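Local structure of bile salt hydrolase/transferase (Clostridium perfringens, 2BJF) at residues L48-I60 and P65-G77. The protein hydrolyses the amide bond of glycine- and taurine-conjugated bile salts, releasing free bile acids, and also acts as a bile acid amine N-acyltransferase. Numbering follows the deposited sequence.
Sequences LTTKYAVLGMGTI and PTFADGMNEKGLG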
loop_
_atom_site.group_PDB
_atom_site.type_symbol
_atom_site.label_atom_id
_atom_site.label_comp_id
_atom_site.label_asym_id
_atom_site.label_seq_id
_atom_site.Cartn_x
_atom_site.Cartn_y
_atom_site.Cartn_z
ATOM N N LEU A 48 -30.182 -1.933 38.610
ATOM C CA LEU A 48 -28.964 -2.724 38.751
ATOM C C LEU A 48 -28.285 -2.380 40.071
ATOM O O LEU A 48 -28.002 -1.213 40.348
ATOM C CB LEU A 48 -28.012 -2.484 37.568
ATOM C CG LEU A 48 -26.666 -3.223 37.558
ATOM C CD1 LEU A 48 -26.300 -3.670 36.150
ATOM C CD2 LEU A 48 -25.550 -2.376 38.164
ATOM N N THR A 49 -28.036 -3.402 40.884
ATOM C CA THR A 49 -27.306 -3.230 42.135
ATOM C C THR A 49 -25.938 -3.889 42.004
ATOM O O THR A 49 -25.841 -5.088 41.734
ATOM C CB THR A 49 -28.082 -3.808 43.344
ATOM O OG1 THR A 49 -29.384 -3.212 43.410
ATOM C CG2 THR A 49 -27.342 -3.525 44.646
ATOM N N THR A 50 -24.886 -3.094 42.186
ATOM C CA THR A 50 -23.515 -3.569 42.010
ATOM C C THR A 50 -23.134 -4.602 43.064
ATOM O O THR A 50 -23.440 -4.439 44.245
ATOM C CB THR A 50 -22.488 -2.409 42.048
ATOM O OG1 THR A 50 -22.584 -1.718 43.300
ATOM C CG2 THR A 50 -22.731 -1.426 40.904
ATOM N N LYS A 51 -22.489 -5.677 42.622
ATOM C CA LYS A 51 -21.871 -6.632 43.534
ATOM C C LYS A 51 -20.447 -6.165 43.819
ATOM O O LYS A 51 -20.004 -6.153 44.969
ATOM C CB LYS A 51 -21.877 -8.044 42.938
ATOM C CG LYS A 51 -21.262 -9.111 43.836
ATOM C CD LYS A 51 -21.218 -10.464 43.145
ATOM C CE LYS A 51 -20.530 -11.501 44.016
ATOM N NZ LYS A 51 -20.510 -12.842 43.368
ATOM N N TYR A 52 -19.747 -5.767 42.758
ATOM C CA TYR A 52 -18.376 -5.277 42.860
ATOM C C TYR A 52 -18.302 -3.779 42.583
ATOM O O TYR A 52 -19.100 -3.240 41.808
ATOM C CB TYR A 52 -17.465 -6.034 41.888
ATOM C CG TYR A 52 -17.471 -7.538 42.074
ATOM C CD1 TYR A 52 -17.024 -8.115 43.264
ATOM C CD2 TYR A 52 -17.917 -8.383 41.058
ATOM C CE1 TYR A 52 -17.026 -9.495 43.440
ATOM C CE2 TYR A 52 -17.922 -9.768 41.224
ATOM C CZ TYR A 52 -17.476 -10.315 42.418
ATOM O OH TYR A 52 -17.477 -11.681 42.590
ATOM N N ALA A 53 -17.343 -3.116 43.226
ATOM C CA ALA A 53 -17.076 -1.699 42.989
ATOM C C ALA A 53 -16.504 -1.501 41.588
ATOM O O ALA A 53 -15.765 -2.350 41.096
ATOM C CB ALA A 53 -16.123 -1.154 44.036
ATOM N N VAL A 54 -16.854 -0.379 40.963
ATOM C CA VAL A 54 -16.515 -0.108 39.563
ATOM C C VAL A 54 -15.832 1.254 39.416
ATOM O O VAL A 54 -16.205 2.215 40.090
ATOM C CB VAL A 54 -17.787 -0.156 38.663
ATOM C CG1 VAL A 54 -17.467 0.205 37.217
ATOM C CG2 VAL A 54 -18.450 -1.532 38.727
ATOM N N LEU A 55 -14.832 1.322 38.537
ATOM C CA LEU A 55 -14.195 2.587 38.166
ATOM C C LEU A 55 -13.945 2.640 36.663
ATOM O O LEU A 55 -13.393 1.701 36.087
ATOM C CB LEU A 55 -12.875 2.786 38.920
ATOM C CG LEU A 55 -12.117 4.095 38.649
ATOM C CD1 LEU A 55 -12.845 5.289 39.254
ATOM C CD2 LEU A 55 -10.688 4.023 39.168
ATOM N N GLY A 56 -14.351 3.741 36.034
ATOM C CA GLY A 56 -14.098 3.935 34.608
ATOM C C GLY A 56 -14.611 5.241 34.039
ATOM O O GLY A 56 -15.212 6.049 34.748
ATOM N N MET A 57 -14.358 5.450 32.749
ATOM C CA MET A 57 -14.853 6.629 32.050
ATOM C C MET A 57 -16.292 6.409 31.612
ATOM O O MET A 57 -16.629 5.368 31.048
ATOM C CB MET A 57 -13.986 6.945 30.828
ATOM C CG MET A 57 -14.219 8.335 30.239
ATOM S SD MET A 57 -13.461 9.653 31.212
ATOM C CE MET A 57 -11.740 9.472 30.741
ATOM N N GLY A 58 -17.138 7.397 31.872
ATOM C CA GLY A 58 -18.523 7.338 31.435
ATOM C C GLY A 58 -19.224 8.663 31.620
ATOM O O GLY A 58 -18.581 9.700 31.776
ATOM N N THR A 59 -20.550 8.623 31.599
ATOM C CA THR A 59 -21.357 9.807 31.845
ATOM C C THR A 59 -22.629 9.442 32.604
ATOM O O THR A 59 -23.076 8.291 32.574
ATOM C CB THR A 59 -21.687 10.575 30.536
ATOM O OG1 THR A 59 -22.310 11.826 30.853
ATOM C CG2 THR A 59 -22.600 9.761 29.614
ATOM N N ILE A 60 -23.189 10.424 33.303
ATOM C CA ILE A 60 -24.449 10.237 34.008
ATOM C C ILE A 60 -25.555 10.899 33.190
ATOM O O ILE A 60 -25.680 12.127 33.162
ATOM C CB ILE A 60 -24.389 10.777 35.459
ATOM C CG1 ILE A 60 -23.236 10.110 36.223
ATOM C CG2 ILE A 60 -25.714 10.533 36.178
ATOM C CD1 ILE A 60 -22.798 10.844 37.479
ATOM N N PRO A 65 -25.833 6.148 35.328
ATOM C CA PRO A 65 -24.452 6.008 34.862
ATOM C C PRO A 65 -24.307 5.006 33.716
ATOM O O PRO A 65 -24.840 3.896 33.784
ATOM C CB PRO A 65 -23.710 5.511 36.106
ATOM C CG PRO A 65 -24.740 4.776 36.893
ATOM C CD PRO A 65 -26.071 5.412 36.586
ATOM N N THR A 66 -23.595 5.415 32.670
ATOM C CA THR A 66 -23.295 4.543 31.534
ATOM C C THR A 66 -21.831 4.725 31.131
ATOM O O THR A 66 -21.315 5.846 31.138
ATOM C CB THR A 66 -24.274 4.768 30.345
ATOM O OG1 THR A 66 -23.986 3.839 29.292
ATOM C CG2 THR A 66 -24.204 6.202 29.808
ATOM N N PHE A 67 -21.165 3.622 30.794
ATOM C CA PHE A 67 -19.703 3.610 30.668
ATOM C C PHE A 67 -19.166 3.433 29.251
ATOM O O PHE A 67 -19.781 2.769 28.414
ATOM C CB PHE A 67 -19.106 2.529 31.571
ATOM C CG PHE A 67 -19.153 2.867 33.031
ATOM C CD1 PHE A 67 -18.052 3.444 33.657
ATOM C CD2 PHE A 67 -20.295 2.613 33.783
ATOM C CE1 PHE A 67 -18.088 3.763 35.011
ATOM C CE2 PHE A 67 -20.342 2.932 35.136
ATOM C CZ PHE A 67 -19.236 3.507 35.752
ATOM N N ALA A 68 -18.000 4.031 29.010
ATOM C CA ALA A 68 -17.254 3.852 27.766
ATOM C C ALA A 68 -16.195 2.763 27.932
ATOM O O ALA A 68 -15.955 1.968 27.020
ATOM C CB ALA A 68 -16.609 5.157 27.351
ATOM N N ASP A 69 -15.555 2.752 29.100
ATOM C CA ASP A 69 -14.594 1.719 29.486
ATOM C C ASP A 69 -14.352 1.794 30.987
ATOM O O ASP A 69 -14.454 2.866 31.586
ATOM C CB ASP A 69 -13.268 1.838 28.720
ATOM C CG ASP A 69 -12.694 3.242 28.748
ATOM O OD1 ASP A 69 -13.120 4.068 27.918
ATOM O OD2 ASP A 69 -11.809 3.510 29.589
ATOM N N GLY A 70 -14.036 0.654 31.588
ATOM C CA GLY A 70 -13.808 0.602 33.025
ATOM C C GLY A 70 -13.360 -0.752 33.526
ATOM O O GLY A 70 -13.165 -1.688 32.748
ATOM N N MET A 71 -13.192 -0.845 34.840
ATOM C CA MET A 71 -12.824 -2.095 35.488
ATOM C C MET A 71 -13.538 -2.219 36.825
ATOM O O MET A 71 -14.104 -1.244 37.326
ATOM C CB MET A 71 -11.310 -2.161 35.705
ATOM C CG MET A 71 -10.783 -1.088 36.637
ATOM S SD MET A 71 -9.006 -1.143 36.868
ATOM C CE MET A 71 -8.727 0.600 37.104
ATOM N N ASN A 72 -13.514 -3.419 37.396
ATOM C CA ASN A 72 -13.972 -3.601 38.770
ATOM C C ASN A 72 -12.829 -3.938 39.734
ATOM O O ASN A 72 -11.674 -4.090 39.323
ATOM C CB ASN A 72 -15.137 -4.606 38.856
ATOM C CG ASN A 72 -14.732 -6.033 38.514
ATOM O OD1 ASN A 72 -13.580 -6.436 38.674
ATOM N ND2 ASN A 72 -15.704 -6.815 38.056
ATOM N N GLU A 73 -13.170 -4.049 41.017
ATOM C CA GLU A 73 -12.205 -4.318 42.087
ATOM C C GLU A 73 -11.516 -5.682 41.988
ATOM O O GLU A 73 -10.516 -5.926 42.668
ATOM C CB GLU A 73 -12.903 -4.205 43.443
ATOM C CG GLU A 73 -14.111 -5.121 43.580
ATOM C CD GLU A 73 -14.664 -5.144 44.984
ATOM O OE1 GLU A 73 -14.009 -5.727 45.874
ATOM O OE2 GLU A 73 -15.760 -4.586 45.192
ATOM N N LYS A 74 -12.061 -6.566 41.154
ATOM C CA LYS A 74 -11.541 -7.927 41.011
ATOM C C LYS A 74 -10.539 -8.052 39.863
ATOM O O LYS A 74 -9.948 -9.115 39.658
ATOM C CB LYS A 74 -12.688 -8.931 40.821
ATOM C CG LYS A 74 -13.765 -8.909 41.913
ATOM C CD LYS A 74 -13.208 -9.149 43.319
ATOM C CE LYS A 74 -12.790 -10.595 43.534
ATOM N NZ LYS A 74 -12.356 -10.831 44.939
ATOM N N GLY A 75 -10.354 -6.964 39.122
ATOM C CA GLY A 75 -9.406 -6.947 38.011
ATOM C C GLY A 75 -10.012 -7.330 36.675
ATOM O O GLY A 75 -9.288 -7.684 35.740
ATOM N N LEU A 76 -11.338 -7.263 36.580
ATOM C CA LEU A 76 -12.029 -7.450 35.307
ATOM C C LEU A 76 -12.202 -6.101 34.616
ATOM O O LEU A 76 -12.650 -5.139 35.236
ATOM C CB LEU A 76 -13.392 -8.123 35.515
ATOM C CG LEU A 76 -14.211 -8.480 34.269
ATOM C CD1 LEU A 76 -13.517 -9.553 33.436
ATOM C CD2 LEU A 76 -15.612 -8.928 34.666
ATOM N N GLY A 77 -11.839 -6.040 33.337
ATOM C CA GLY A 77 -11.958 -4.812 32.555
ATOM C C GLY A 77 -12.855 -4.985 31.346
ATOM O O GLY A 77 -12.946 -6.075 30.785
#
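T59 and T66 exchange two backbone hydrogen bonds in the antiparallel hairpin of strands 54-61 and 64-67, part of an Ntn-hydrolase sheet; L55 and M71 do the same where strand 54-61 runs against strand 70-72. Between them a beta bulge shifts the register by one: M57 O accepts a bond from A68 N (2.8 Å) and a weak one from D69 N. A68 at this corner, and T66 just before it, touch the bound deoxycholate, while the D69 carboxylate forms a salt bridge with R18, a deoxycholate-binding residue, and hydrogen bonds with Y278, Y289 and S280. Glycines G56 and G70 bring the strands to a CA–CA distance of 3.7 Å.

Among apolar contacts, F67 CZ meets V54 CG1 at 4.0 Å; the ring, its CG beside the backbone N (chi1 -73°), presents an edge to G56. T59 and T66 lie alongside each other, their CG2 methyls 3.9 Å apart. K74 CG sits over one face of the Y52 ring, 3.7 Å from its centroid, in a CH-pi contact; K51 CG covers the opposite face.

In the 72-75 type I turn, N72 OD1 accepts hydrogen bonds from K74 N (an Asx turn) and L76 N, one over each face of the amide, while ND2 donates to L110 O. E73 ties the turn to R35 through OE1 and to A53 through OE2, whose anti lone pair takes A53 N in a nearly straight 2.9 Å bond (178°).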